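Local structure of alginate lyase (Paenibacillus sp. FPU-7, 6KFN) at residues A[51-56]-A[80-85]; A[110-115]-A[134-139]; A[184-189]-A[213-218]; A[259-264]-A[284-289]. The protein probably cleaves alginate by beta-elimination, using a single chain wound largely into a right-handed parallel beta-helix. All coordinates share one frame; numbering follows the deposited sequence.

Contact 1. Residues A[51-56]-A[80-85]; sequences ITIRSA and DYWNIT
Ile51 lies across one face of the Trp82 indole, and this apolar contact joins two neighbouring parallel strands of the beta-helix, 51-55 and 82-85. CG2 of Ile51 stands over the six-membered ring, 3.6 Å from its centroid, a CH-pi contact. It gets there because CG2 is the branch opposite the backbone N, while CG1 (chi1 -53°) swings back beside that N and carries CD1 over CZ2 of Trp82. Two residue pairs further on, Ile53 CG2 meets Ile84 CG1 at 3.7 Å, side by side. Leu18 of helix 11-19 packs against Trp82, and Trp82 NE1 bonds to Ala43 O.

Backbone bonds zip the strands together, from Ile51 N to Tyr81 O (2.9 Å) through to Ser55 N to Thr85 O (3.2 Å).

On the other face one water donates to Thr52 OG1 (2.7 Å) and accepts from Asn83 ND2 (3.0 Å), while Asn83 OD1 is taken by Gln105 NE2. The contact is thus apolar on the face of Ile51 and Trp82, polar and partly hydrated on that of Thr52 and Asn83.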
loop_
_atom_site.group_PDB
_atom_site.type_symbol
_atom_site.label_atom_id
_atom_site.label_comp_id
_atom_site.label_asym_id
_atom_site.label_seq_id
_atom_site.Cartn_x
_atom_site.Cartn_y
_atom_site.Cartn_z
ATOM N N ILE A 51 4.658 9.180 17.893
ATOM C CA ILE A 51 3.996 8.164 18.706
ATOM C C ILE A 51 4.318 6.825 18.056
ATOM O O ILE A 51 4.098 6.660 16.863
ATOM C CB ILE A 51 2.479 8.391 18.831
ATOM C CG1 ILE A 51 2.183 9.795 19.307
ATOM C CG2 ILE A 51 1.898 7.351 19.798
ATOM C CD1 ILE A 51 0.706 10.152 19.405
ATOM N N THR A 52 4.873 5.881 18.821
ATOM C CA THR A 52 5.319 4.610 18.271
ATOM C C THR A 52 4.444 3.470 18.777
ATOM O O THR A 52 4.153 3.384 19.968
ATOM C CB THR A 52 6.782 4.363 18.655
ATOM O OG1 THR A 52 7.565 5.425 18.098
ATOM C CG2 THR A 52 7.322 3.047 18.137
ATOM N N ILE A 53 4.078 2.569 17.855
ATOM C CA ILE A 53 3.567 1.248 18.194
ATOM C C ILE A 53 4.494 0.245 17.519
ATOM O O ILE A 53 4.689 0.310 16.310
ATOM C CB ILE A 53 2.110 1.091 17.762
ATOM C CG1 ILE A 53 1.565 -0.260 18.298
ATOM C CG2 ILE A 53 1.874 1.480 16.368
ATOM C CD1 ILE A 53 0.080 -0.362 18.034
ATOM N N ARG A 54 5.067 -0.658 18.307
ATOM C CA ARG A 54 6.059 -1.571 17.763
ATOM C C ARG A 54 6.020 -2.894 18.483
ATOM O O ARG A 54 5.561 -2.997 19.611
ATOM C CB ARG A 54 7.462 -0.963 17.806
ATOM C CG ARG A 54 7.988 -0.751 19.211
ATOM C CD ARG A 54 9.345 -0.097 19.157
ATOM N NE ARG A 54 9.845 0.230 20.487
ATOM C CZ ARG A 54 10.616 -0.542 21.233
ATOM N NH1 ARG A 54 11.028 -1.735 20.808
ATOM N NH2 ARG A 54 10.979 -0.131 22.435
ATOM N N SER A 55 6.575 -3.899 17.838
ATOM C CA SER A 55 6.802 -5.170 18.471
ATOM C C SER A 55 8.044 -5.054 19.372
ATOM O O SER A 55 9.028 -4.370 19.050
ATOM C CB SER A 55 6.964 -6.201 17.343
ATOM O OG SER A 55 7.000 -7.516 17.808
ATOM N N ALA A 56 7.995 -5.787 20.482
ATOM C CA ALA A 56 9.128 -5.831 21.395
ATOM C C ALA A 56 10.350 -6.458 20.743
ATOM O O ALA A 56 11.479 -6.142 21.130
ATOM C CB ALA A 56 8.757 -6.604 22.677
ATOM N N ASP A 80 -1.364 12.147 13.071
ATOM C CA ASP A 80 -0.106 12.344 12.381
ATOM C C ASP A 80 1.080 11.835 13.195
ATOM O O ASP A 80 1.017 11.716 14.419
ATOM C CB ASP A 80 0.126 13.849 12.113
ATOM C CG ASP A 80 -0.902 14.481 11.219
ATOM O OD1 ASP A 80 -1.648 13.791 10.497
ATOM O OD2 ASP A 80 -0.917 15.732 11.204
ATOM N N TYR A 81 2.193 11.553 12.509
ATOM C CA TYR A 81 3.464 11.281 13.174
ATOM C C TYR A 81 3.378 10.061 14.101
ATOM O O TYR A 81 3.835 10.096 15.246
ATOM C CB TYR A 81 4.013 12.524 13.888
ATOM C CG TYR A 81 4.575 13.546 12.938
ATOM C CD1 TYR A 81 5.834 13.325 12.342
ATOM C CD2 TYR A 81 3.916 14.711 12.637
ATOM C CE1 TYR A 81 6.403 14.210 11.478
ATOM C CE2 TYR A 81 4.511 15.645 11.710
ATOM C CZ TYR A 81 5.733 15.347 11.187
ATOM O OH TYR A 81 6.314 16.260 10.311
ATOM N N TRP A 82 2.871 8.967 13.537
ATOM C CA TRP A 82 3.001 7.646 14.112
ATOM C C TRP A 82 4.117 6.884 13.412
ATOM O O TRP A 82 4.210 6.915 12.187
ATOM C CB TRP A 82 1.695 6.827 13.960
ATOM C CG TRP A 82 0.584 7.338 14.816
ATOM C CD1 TRP A 82 -0.136 8.491 14.599
ATOM C CD2 TRP A 82 0.129 6.783 16.062
ATOM N NE1 TRP A 82 -1.036 8.675 15.608
ATOM C CE2 TRP A 82 -0.879 7.664 16.540
ATOM C CE3 TRP A 82 0.449 5.634 16.796
ATOM C CZ2 TRP A 82 -1.566 7.415 17.706
ATOM C CZ3 TRP A 82 -0.247 5.401 17.963
ATOM C CH2 TRP A 82 -1.227 6.291 18.405
ATOM N N ASN A 83 4.908 6.152 14.192
ATOM C CA ASN A 83 5.831 5.122 13.708
ATOM C C ASN A 83 5.251 3.773 14.096
ATOM O O ASN A 83 5.058 3.495 15.277
ATOM C CB ASN A 83 7.206 5.289 14.327
ATOM C CG ASN A 83 7.915 6.559 13.860
ATOM O OD1 ASN A 83 7.536 7.158 12.836
ATOM N ND2 ASN A 83 8.970 6.941 14.557
ATOM N N ILE A 84 4.916 2.992 13.079
ATOM C CA ILE A 84 4.284 1.680 13.222
ATOM C C ILE A 84 5.296 0.668 12.715
ATOM O O ILE A 84 5.598 0.657 11.520
ATOM C CB ILE A 84 2.970 1.640 12.417
ATOM C CG1 ILE A 84 2.017 2.744 12.881
ATOM C CG2 ILE A 84 2.334 0.271 12.532
ATOM C CD1 ILE A 84 0.949 3.100 11.894
ATOM N N THR A 85 5.867 -0.144 13.623
ATOM C CA THR A 85 7.108 -0.843 13.327
ATOM C C THR A 85 7.047 -2.296 13.758
ATOM O O THR A 85 6.747 -2.606 14.909
ATOM C CB THR A 85 8.284 -0.147 14.048
ATOM O OG1 THR A 85 8.267 1.232 13.694
ATOM C CG2 THR A 85 9.589 -0.791 13.673
HETATM O O HOH W 1 9.808 4.990 16.635
HETATM O O HOH W 2 9.570 -3.624 16.432
#

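Contact 2. Residues A[110-115]-A[134-139]; sequences EIYDIG and HIYNTG
The rings of Tyr112 and Tyr136 lie 12° from parallel, but offset so that little of one covers the other. One face of Tyr136 is covered by CB of Tyr112, a CH-pi contact 3.5 Å from the ring centroid; Tyr136 OH sits over the Tyr112 ring, toward its rim. In plane at the Tyr136 edge are Glu110 OE2 and Asn137 OD1, and Tyr136 CD1 stands over the centre of the His134 ring. Equivalent residues stacked from coil to coil are a hallmark of the parallel beta-helix, and strands 110-112 and 134-136 belong to successive coils. Both tyrosines put CG between backbone N and carbonyl carbon (chi1 59° and 62°); on in-register parallel strands this shared torsion sends both rings the same way.

Glu110, extended with CG opposite the backbone N, also brushes Tyr136 CE1 with that CG at 3.7 Å. Ile111 and Ile135 face inward onto Val119. Past the strands phi is positive at Asp113, where the chain turns a corner, and at Asn137; their side chains run alongside, Asn137 ND2 donating to Asp113 OD1 at 3.1 Å, and Ile114 N to Asn137 O at 3.0 Å. Tyr136 OH gives its proton to Glu110 OE2 over 2.6 Å, on the anti lone pair.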
loop_
_atom_site.group_PDB
_atom_site.type_symbol
_atom_site.label_atom_id
_atom_site.label_comp_id
_atom_site.label_asym_id
_atom_site.label_seq_id
_atom_site.Cartn_x
_atom_site.Cartn_y
_atom_site.Cartn_z
ATOM N N GLU A 110 4.164 -6.985 8.279
ATOM C CA GLU A 110 3.702 -8.146 7.528
ATOM C C GLU A 110 2.180 -8.128 7.594
ATOM O O GLU A 110 1.626 -8.301 8.682
ATOM C CB GLU A 110 4.305 -9.423 8.117
ATOM C CG GLU A 110 3.966 -10.671 7.351
ATOM C CD GLU A 110 4.491 -11.967 7.960
ATOM O OE1 GLU A 110 5.333 -11.920 8.857
ATOM O OE2 GLU A 110 4.012 -13.029 7.523
ATOM N N ILE A 111 1.527 -7.883 6.446
ATOM C CA ILE A 111 0.097 -7.613 6.392
ATOM C C ILE A 111 -0.515 -8.670 5.477
ATOM O O ILE A 111 -0.105 -8.774 4.314
ATOM C CB ILE A 111 -0.181 -6.200 5.865
ATOM C CG1 ILE A 111 0.527 -5.169 6.749
ATOM C CG2 ILE A 111 -1.673 -5.954 5.746
ATOM C CD1 ILE A 111 0.475 -3.770 6.214
ATOM N N TYR A 112 -1.451 -9.464 5.999
ATOM C CA TYR A 112 -1.883 -10.638 5.250
ATOM C C TYR A 112 -3.224 -11.129 5.745
ATOM O O TYR A 112 -3.642 -10.886 6.880
ATOM C CB TYR A 112 -0.830 -11.783 5.389
ATOM C CG TYR A 112 -0.600 -12.197 6.835
ATOM C CD1 TYR A 112 0.268 -11.465 7.642
ATOM C CD2 TYR A 112 -1.288 -13.241 7.431
ATOM C CE1 TYR A 112 0.463 -11.740 8.958
ATOM C CE2 TYR A 112 -1.090 -13.535 8.823
ATOM C CZ TYR A 112 -0.206 -12.748 9.555
ATOM O OH TYR A 112 0.067 -12.934 10.912
ATOM N N ASP A 113 -3.878 -11.896 4.867
ATOM C CA ASP A 113 -5.183 -12.501 5.134
ATOM C C ASP A 113 -6.215 -11.415 5.463
ATOM O O ASP A 113 -6.814 -11.336 6.532
ATOM C CB ASP A 113 -5.143 -13.611 6.175
ATOM C CG ASP A 113 -4.348 -14.820 5.728
ATOM O OD1 ASP A 113 -4.150 -15.038 4.528
ATOM O OD2 ASP A 113 -3.917 -15.563 6.658
ATOM N N ILE A 114 -6.414 -10.559 4.451
ATOM C CA ILE A 114 -7.230 -9.356 4.511
ATOM C C ILE A 114 -8.399 -9.516 3.539
ATOM O O ILE A 114 -8.228 -9.991 2.410
ATOM C CB ILE A 114 -6.369 -8.118 4.133
ATOM C CG1 ILE A 114 -5.155 -7.973 5.060
ATOM C CG2 ILE A 114 -7.196 -6.867 4.124
ATOM C CD1 ILE A 114 -5.473 -7.830 6.531
ATOM N N GLY A 115 -9.592 -9.106 3.969
ATOM C CA GLY A 115 -10.771 -9.279 3.124
ATOM C C GLY A 115 -10.744 -8.460 1.834
ATOM O O GLY A 115 -11.073 -8.975 0.756
ATOM N N HIS A 134 5.935 -6.578 3.865
ATOM C CA HIS A 134 5.399 -7.602 2.966
ATOM C C HIS A 134 3.897 -7.624 3.118
ATOM O O HIS A 134 3.393 -7.815 4.234
ATOM C CB HIS A 134 5.995 -8.966 3.307
ATOM C CG HIS A 134 5.601 -10.075 2.359
ATOM N ND1 HIS A 134 5.779 -11.396 2.691
ATOM C CD2 HIS A 134 5.064 -10.069 1.124
ATOM C CE1 HIS A 134 5.381 -12.149 1.678
ATOM N NE2 HIS A 134 4.932 -11.367 0.715
ATOM N N ILE A 135 3.178 -7.461 1.994
ATOM C CA ILE A 135 1.741 -7.522 1.940
ATOM C C ILE A 135 1.374 -8.690 1.030
ATOM O O ILE A 135 1.859 -8.756 -0.104
ATOM C CB ILE A 135 1.133 -6.214 1.383
ATOM C CG1 ILE A 135 1.533 -5.019 2.251
ATOM C CG2 ILE A 135 -0.360 -6.333 1.232
ATOM C CD1 ILE A 135 1.299 -3.673 1.596
ATOM N N TYR A 136 0.529 -9.605 1.515
ATOM C CA TYR A 136 0.152 -10.765 0.719
ATOM C C TYR A 136 -1.230 -11.222 1.156
ATOM O O TYR A 136 -1.736 -10.822 2.202
ATOM C CB TYR A 136 1.239 -11.875 0.811
ATOM C CG TYR A 136 1.489 -12.443 2.183
ATOM C CD1 TYR A 136 2.345 -11.809 3.079
ATOM C CD2 TYR A 136 0.933 -13.652 2.564
ATOM C CE1 TYR A 136 2.614 -12.357 4.327
ATOM C CE2 TYR A 136 1.193 -14.205 3.799
ATOM C CZ TYR A 136 2.036 -13.574 4.685
ATOM O OH TYR A 136 2.286 -14.150 5.901
ATOM N N ASN A 137 -1.868 -12.070 0.338
ATOM C CA ASN A 137 -3.160 -12.667 0.701
ATOM C C ASN A 137 -4.196 -11.597 1.069
ATOM O O ASN A 137 -4.695 -11.527 2.194
ATOM C CB ASN A 137 -3.016 -13.691 1.832
ATOM C CG ASN A 137 -2.316 -14.905 1.399
ATOM O OD1 ASN A 137 -1.917 -15.058 0.264
ATOM N ND2 ASN A 137 -2.073 -15.795 2.375
ATOM N N THR A 138 -4.538 -10.791 0.061
ATOM C CA THR A 138 -5.583 -9.762 0.165
ATOM C C THR A 138 -6.723 -10.108 -0.770
ATOM O O THR A 138 -6.592 -10.959 -1.651
ATOM C CB THR A 138 -5.026 -8.378 -0.177
ATOM O OG1 THR A 138 -4.515 -8.415 -1.505
ATOM C CG2 THR A 138 -3.893 -7.955 0.751
ATOM N N GLY A 139 -7.864 -9.439 -0.614
ATOM C CA GLY A 139 -9.007 -9.746 -1.434
ATOM C C GLY A 139 -9.662 -11.066 -1.132
ATOM O O GLY A 139 -10.348 -11.626 -2.012
#

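Contact 3. Residues A[184-189]-A[213-218]; sequences IDIKEG and SFIDVK. With NA (sodium ion), chain B.
Lys218 reaches across to strand 184-186 and ends on Asp185. Its CB starts against the neighbouring backbone, 3.3 Å from Ile186 O; CG and CD then run alongside Glu188, with CD 3.7 Å from Glu188 OE1, while Glu188 OE2 is held by Lys155 N. A bend at chi3 (-72°) turns the chain, so CE comes to Asp185 OD1 and, in the conformer described, one of two deposited, NZ closes the salt bridge to that oxygen at 2.8 Å, on its syn lone pair. The same NZ bonds Asp216 OD2 at 2.8 Å, from above the carboxylate plane, and so lies between two nearby carboxylates whose mutual repulsion it probably eases. Asp216 OD1 bonds to His244 ND1.

Asp185 links this network to the sodium ion. Its CG is opposite the backbone N (chi1 -169°), which aims the carboxylate so that OD2 can bind the sodium ion at 2.5 Å while also taking a bond from Lys187 NZ. Glu147, Glu182 and three waters complete the sodium site, and one of those waters accepts from Lys187 NZ.

Beneath, Ile184, Ile186, Ile215 and Val217 form the apolar face. Strands 184-186 and 215-217 are adjacent in a parallel sheet of the beta-helix, flanked by 149-151 and 241-243; inside, Phe200 of strand 199-201 and Ile224 of strand 223-230 pack on the isoleucines.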
loop_
_atom_site.group_PDB
_atom_site.type_symbol
_atom_site.label_atom_id
_atom_site.label_comp_id
_atom_site.label_asym_id
_atom_site.label_seq_id
_atom_site.Cartn_x
_atom_site.Cartn_y
_atom_site.Cartn_z
ATOM N N ILE A 184 -0.457 -2.261 -6.424
ATOM C CA ILE A 184 -0.572 -0.864 -6.052
ATOM C C ILE A 184 -1.553 -0.205 -7.028
ATOM O O ILE A 184 -1.368 -0.272 -8.238
ATOM C CB ILE A 184 0.745 -0.112 -6.060
ATOM C CG1 ILE A 184 1.793 -0.869 -5.214
ATOM C CG2 ILE A 184 0.564 1.318 -5.554
ATOM C CD1 ILE A 184 3.186 -0.384 -5.374
ATOM N N ASP A 185 -2.591 0.431 -6.472
ATOM C CA ASP A 185 -3.588 1.174 -7.258
ATOM C C ASP A 185 -3.500 2.618 -6.809
ATOM O O ASP A 185 -3.805 2.921 -5.659
ATOM C CB ASP A 185 -4.963 0.571 -7.066
ATOM C CG ASP A 185 -6.009 1.087 -8.027
ATOM O OD1 ASP A 185 -5.686 1.902 -8.871
ATOM O OD2 ASP A 185 -7.172 0.588 -7.924
ATOM N N ILE A 186 -2.997 3.485 -7.702
ATOM C CA ILE A 186 -2.757 4.900 -7.400
ATOM C C ILE A 186 -3.917 5.684 -8.008
ATOM O O ILE A 186 -4.011 5.773 -9.235
ATOM C CB ILE A 186 -1.406 5.347 -7.956
ATOM C CG1 ILE A 186 -0.269 4.513 -7.367
ATOM C CG2 ILE A 186 -1.210 6.831 -7.698
ATOM C CD1 ILE A 186 1.091 4.767 -7.971
ATOM N N LYS A 187 -4.805 6.218 -7.182
ATOM C CA LYS A 187 -6.023 6.804 -7.698
ATOM C C LYS A 187 -5.846 8.205 -8.269
ATOM O O LYS A 187 -4.981 9.001 -7.876
ATOM C CB LYS A 187 -7.092 6.863 -6.604
ATOM C CG LYS A 187 -7.536 5.479 -6.139
ATOM C CD LYS A 187 -8.135 4.688 -7.312
ATOM C CE LYS A 187 -8.690 3.342 -7.002
ATOM N NZ LYS A 187 -9.091 2.560 -8.199
ATOM N N GLU A 188 -6.766 8.509 -9.189
ATOM C CA GLU A 188 -6.982 9.873 -9.631
ATOM C C GLU A 188 -7.119 10.786 -8.423
ATOM O O GLU A 188 -7.765 10.454 -7.429
ATOM C CB GLU A 188 -8.220 9.944 -10.529
ATOM C CG GLU A 188 -9.549 9.468 -9.905
ATOM C CD GLU A 188 -9.905 7.992 -10.085
ATOM O OE1 GLU A 188 -8.992 7.132 -10.122
ATOM O OE2 GLU A 188 -11.127 7.735 -10.168
ATOM N N GLY A 189 -6.543 11.984 -8.549
ATOM C CA GLY A 189 -6.556 12.990 -7.498
ATOM C C GLY A 189 -5.316 13.027 -6.637
ATOM O O GLY A 189 -5.074 14.032 -5.977
ATOM N N SER A 213 -2.804 -5.739 -13.770
ATOM C CA SER A 213 -1.431 -5.268 -13.851
ATOM C C SER A 213 -0.876 -5.184 -12.427
ATOM O O SER A 213 -1.632 -5.185 -11.452
ATOM C CB SER A 213 -1.335 -3.907 -14.544
ATOM O OG SER A 213 -2.058 -2.914 -13.814
ATOM N N PHE A 214 0.455 -5.097 -12.300
ATOM C CA PHE A 214 1.045 -4.879 -10.979
ATOM C C PHE A 214 0.610 -3.549 -10.368
ATOM O O PHE A 214 0.323 -3.458 -9.179
ATOM C CB PHE A 214 2.575 -4.917 -11.010
ATOM C CG PHE A 214 3.209 -6.151 -11.608
ATOM C CD1 PHE A 214 2.978 -7.433 -11.093
ATOM C CD2 PHE A 214 4.082 -6.023 -12.674
ATOM C CE1 PHE A 214 3.603 -8.535 -11.668
ATOM C CE2 PHE A 214 4.703 -7.120 -13.224
ATOM C CZ PHE A 214 4.470 -8.379 -12.722
ATOM N N ILE A 215 0.672 -2.501 -11.203
ATOM C CA ILE A 215 0.351 -1.153 -10.779
ATOM C C ILE A 215 -0.587 -0.557 -11.824
ATOM O O ILE A 215 -0.388 -0.741 -13.031
ATOM C CB ILE A 215 1.613 -0.247 -10.652
ATOM C CG1 ILE A 215 2.647 -0.918 -9.739
ATOM C CG2 ILE A 215 1.211 1.137 -10.141
ATOM C CD1 ILE A 215 3.928 -0.121 -9.557
ATOM N N ASP A 216 -1.596 0.172 -11.362
ATOM C CA ASP A 216 -2.391 1.060 -12.210
ATOM C C ASP A 216 -2.201 2.468 -11.667
ATOM O O ASP A 216 -2.413 2.700 -10.482
ATOM C CB ASP A 216 -3.862 0.685 -12.239
ATOM C CG ASP A 216 -4.654 1.369 -13.345
ATOM O OD1 ASP A 216 -4.023 1.982 -14.242
ATOM O OD2 ASP A 216 -5.900 1.246 -13.299
ATOM N N VAL A 217 -1.786 3.375 -12.550
ATOM C CA VAL A 217 -1.495 4.765 -12.189
ATOM C C VAL A 217 -2.594 5.643 -12.759
ATOM O O VAL A 217 -2.682 5.820 -13.977
ATOM C CB VAL A 217 -0.141 5.243 -12.701
ATOM C CG1 VAL A 217 0.100 6.670 -12.236
ATOM C CG2 VAL A 217 0.978 4.316 -12.261
ATOM N N LYS A 218 -3.423 6.127 -11.880
ATOM C CA LYS A 218 -4.474 7.099 -12.232
ATOM C C LYS A 218 -4.236 8.513 -11.651
ATOM O O LYS A 218 -4.864 9.595 -11.976
ATOM C CB LYS A 218 -5.847 6.571 -11.842
ATOM C CG LYS A 218 -6.340 5.526 -12.818
ATOM C CD LYS A 218 -7.332 4.595 -12.234
ATOM C CE LYS A 218 -6.603 3.698 -11.289
ATOM N NZ LYS A 218 -7.232 2.362 -11.145
HETATM NA NA NA B . -8.295 -1.600 -8.184
HETATM O O HOH W 3 -10.350 -0.366 -7.777
HETATM O O HOH W 4 -9.526 -3.595 -8.688
HETATM O O HOH W 5 -8.417 -1.284 -10.531
#

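Contact 4. Residues A[259-264]-A[284-289]; sequences NTVYLD and NQRYPA
Tyr262 and Tyr287 point the same way from successive coils, their rings 13° from parallel and displaced, with Tyr262 CE1 over one face of Tyr287. Both place CG opposite the carbonyl carbon (chi1 near -60°), and this shared torsion brings Tyr262 CE1 to 3.4 Å from Tyr287 CD1. Thr260 CG2 comes to the edge of the Tyr287 ring, and the Tyr230 ring meets Tyr262.

Asn259 and Asn284 share a conformation too, and their amides lie side by side, 12° apart. Asn284 OD1 takes two bonds, from Asn259 N at 2.9 Å and Asn259 ND2 at 3.0 Å. Phe256 O and Tyr293 OH hold Asn284 ND2.

Arg286 differs: CG is opposite the backbone N and the chain extended, which lays one guanidinium face over Leu263 CB and CD1, the side chains crossing at about a right angle. NH2 donates to Pro288 O at 2.8 Å, while NH1 is taken by Pro268 O and Gln265 O and NE by Asn291 O. Just past strand 260-262, Leu263 N bonds Tyr287 O at 2.8 Å; Pro288, after a cis peptide, puts CD 3.4 Å from Asp264 C.

Backbone carbonyls thus take four bonds from the guanidinium, and asparagines and tyrosines repeat from coil to coil.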
loop_
_atom_site.group_PDB
_atom_site.type_symbol
_atom_site.label_atom_id
_atom_site.label_comp_id
_atom_site.label_asym_id
_atom_site.label_seq_id
_atom_site.Cartn_x
_atom_site.Cartn_y
_atom_site.Cartn_z
ATOM N N ASN A 259 13.053 -0.193 -13.917
ATOM C CA ASN A 259 12.290 -1.351 -13.466
ATOM C C ASN A 259 12.684 -2.569 -14.311
ATOM O O ASN A 259 13.055 -2.414 -15.466
ATOM C CB ASN A 259 10.782 -1.100 -13.618
ATOM C CG ASN A 259 10.335 0.099 -12.812
ATOM O OD1 ASN A 259 10.233 0.038 -11.594
ATOM N ND2 ASN A 259 10.077 1.212 -13.493
ATOM N N THR A 260 12.552 -3.756 -13.742
ATOM C CA THR A 260 12.779 -5.000 -14.439
ATOM C C THR A 260 11.541 -5.857 -14.292
ATOM O O THR A 260 11.077 -6.075 -13.163
ATOM C CB THR A 260 14.000 -5.727 -13.883
ATOM O OG1 THR A 260 15.143 -4.898 -14.047
ATOM C CG2 THR A 260 14.221 -7.037 -14.638
ATOM N N VAL A 261 11.000 -6.314 -15.406
ATOM C CA VAL A 261 9.798 -7.116 -15.386
ATOM C C VAL A 261 9.976 -8.384 -16.186
ATOM O O VAL A 261 10.499 -8.389 -17.301
ATOM C CB VAL A 261 8.564 -6.293 -15.826
ATOM C CG1 VAL A 261 8.273 -5.170 -14.821
ATOM C CG2 VAL A 261 8.707 -5.716 -17.233
ATOM N N TYR A 262 9.470 -9.474 -15.600
ATOM C CA TYR A 262 9.536 -10.821 -16.145
ATOM C C TYR A 262 8.116 -11.198 -16.520
ATOM O O TYR A 262 7.297 -11.554 -15.653
ATOM C CB TYR A 262 10.148 -11.786 -15.111
ATOM C CG TYR A 262 11.547 -11.442 -14.722
ATOM C CD1 TYR A 262 12.635 -11.909 -15.456
ATOM C CD2 TYR A 262 11.814 -10.607 -13.640
ATOM C CE1 TYR A 262 13.923 -11.553 -15.146
ATOM C CE2 TYR A 262 13.089 -10.238 -13.317
ATOM C CZ TYR A 262 14.171 -10.720 -14.062
ATOM O OH TYR A 262 15.456 -10.370 -13.776
ATOM N N LEU A 263 7.805 -11.080 -17.814
ATOM C CA LEU A 263 6.450 -11.131 -18.332
ATOM C C LEU A 263 6.121 -12.379 -19.148
ATOM O O LEU A 263 5.031 -12.455 -19.706
ATOM C CB LEU A 263 6.139 -9.869 -19.131
ATOM C CG LEU A 263 6.248 -8.569 -18.312
ATOM C CD1 LEU A 263 5.992 -7.355 -19.207
ATOM C CD2 LEU A 263 5.374 -8.556 -17.092
ATOM N N ASP A 264 7.050 -13.357 -19.192
ATOM C CA ASP A 264 6.841 -14.707 -19.703
ATOM C C ASP A 264 6.774 -14.819 -21.225
ATOM O O ASP A 264 7.417 -15.710 -21.801
ATOM C CB ASP A 264 5.610 -15.388 -19.104
ATOM C CG ASP A 264 5.640 -15.335 -17.595
ATOM O OD1 ASP A 264 6.594 -15.901 -17.003
ATOM O OD2 ASP A 264 4.753 -14.718 -16.997
ATOM N N ASN A 284 14.164 0.684 -18.367
ATOM C CA ASN A 284 13.393 -0.484 -17.961
ATOM C C ASN A 284 13.860 -1.686 -18.775
ATOM O O ASN A 284 14.258 -1.563 -19.927
ATOM C CB ASN A 284 11.909 -0.249 -18.155
ATOM C CG ASN A 284 11.423 0.946 -17.358
ATOM O OD1 ASN A 284 11.497 0.948 -16.125
ATOM N ND2 ASN A 284 10.916 1.960 -18.030
ATOM N N GLN A 285 13.856 -2.845 -18.144
ATOM C CA GLN A 285 14.283 -4.102 -18.735
ATOM C C GLN A 285 13.114 -5.067 -18.734
ATOM O O GLN A 285 12.473 -5.267 -17.712
ATOM C CB GLN A 285 15.448 -4.682 -17.944
ATOM C CG GLN A 285 16.713 -3.864 -18.007
ATOM C CD GLN A 285 17.853 -4.421 -17.147
ATOM O OE1 GLN A 285 18.403 -3.717 -16.302
ATOM N NE2 GLN A 285 18.223 -5.680 -17.376
ATOM N N ARG A 286 12.880 -5.675 -19.877
ATOM C CA ARG A 286 11.776 -6.622 -20.077
ATOM C C ARG A 286 12.355 -7.995 -20.416
ATOM O O ARG A 286 13.252 -8.080 -21.284
ATOM C CB ARG A 286 10.888 -6.179 -21.241
ATOM C CG ARG A 286 9.579 -6.946 -21.349
ATOM C CD ARG A 286 8.998 -6.860 -22.742
ATOM N NE ARG A 286 7.610 -7.301 -22.799
ATOM C CZ ARG A 286 7.228 -8.563 -22.774
ATOM N NH1 ARG A 286 5.958 -8.869 -22.826
ATOM N NH2 ARG A 286 8.082 -9.554 -22.677
ATOM N N TYR A 287 11.806 -9.045 -19.826
ATOM C CA TYR A 287 12.118 -10.418 -20.171
ATOM C C TYR A 287 10.808 -11.135 -20.443
ATOM O O TYR A 287 9.867 -10.979 -19.668
ATOM C CB TYR A 287 12.812 -11.110 -19.008
ATOM C CG TYR A 287 14.123 -10.529 -18.657
ATOM C CD1 TYR A 287 14.260 -9.460 -17.775
ATOM C CD2 TYR A 287 15.277 -11.052 -19.184
ATOM C CE1 TYR A 287 15.476 -8.975 -17.433
ATOM C CE2 TYR A 287 16.509 -10.554 -18.841
ATOM C CZ TYR A 287 16.586 -9.530 -17.975
ATOM O OH TYR A 287 17.813 -9.006 -17.592
ATOM N N PRO A 288 10.716 -11.991 -21.471
ATOM C CA PRO A 288 11.632 -12.074 -22.613
ATOM C C PRO A 288 11.511 -10.769 -23.439
ATOM O O PRO A 288 10.874 -9.792 -23.034
ATOM C CB PRO A 288 11.081 -13.276 -23.372
ATOM C CG PRO A 288 9.586 -13.183 -23.154
ATOM C CD PRO A 288 9.482 -12.778 -21.696
ATOM N N ALA A 289 12.111 -10.764 -24.625
ATOM C CA ALA A 289 11.839 -9.686 -25.558
ATOM C C ALA A 289 10.340 -9.613 -25.827
ATOM O O ALA A 289 9.637 -10.626 -25.866
ATOM C CB ALA A 289 12.566 -9.977 -26.875
HETATM O O HOH W 6 16.169 -2.077 -15.387
HETATM O O HOH W 7 17.653 -5.807 -14.042
HETATM O O HOH W 8 17.947 -10.937 -14.769
HETATM O O HOH W 9 9.730 -13.717 -17.964
#

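Overall arrangement
The four contacts come in series along the chain, each joining neighbouring coils of one right-handed beta-helix. Contacts 1 and 4 are far apart, their centres 37 Å from each other on opposite sides of the chain's centre. Contact 2 lies between, its centre 20 Å from that of contact 1 and 18 Å from that of contact 3. Contact 3 is built into a different sheet, the ten-strand one, and itself holds a sodium ligand; its Asp216 side chain lies about 4 Å from the second sodium ion, which Tyr210, Asp212 and Gln242 bind. Contacts 3 and 4 touch where Phe214 CE2 meets Leu263 CD2 at 4.2 Å. The Thr138 side chain of contact 2 is about 10 Å from a sodium ion.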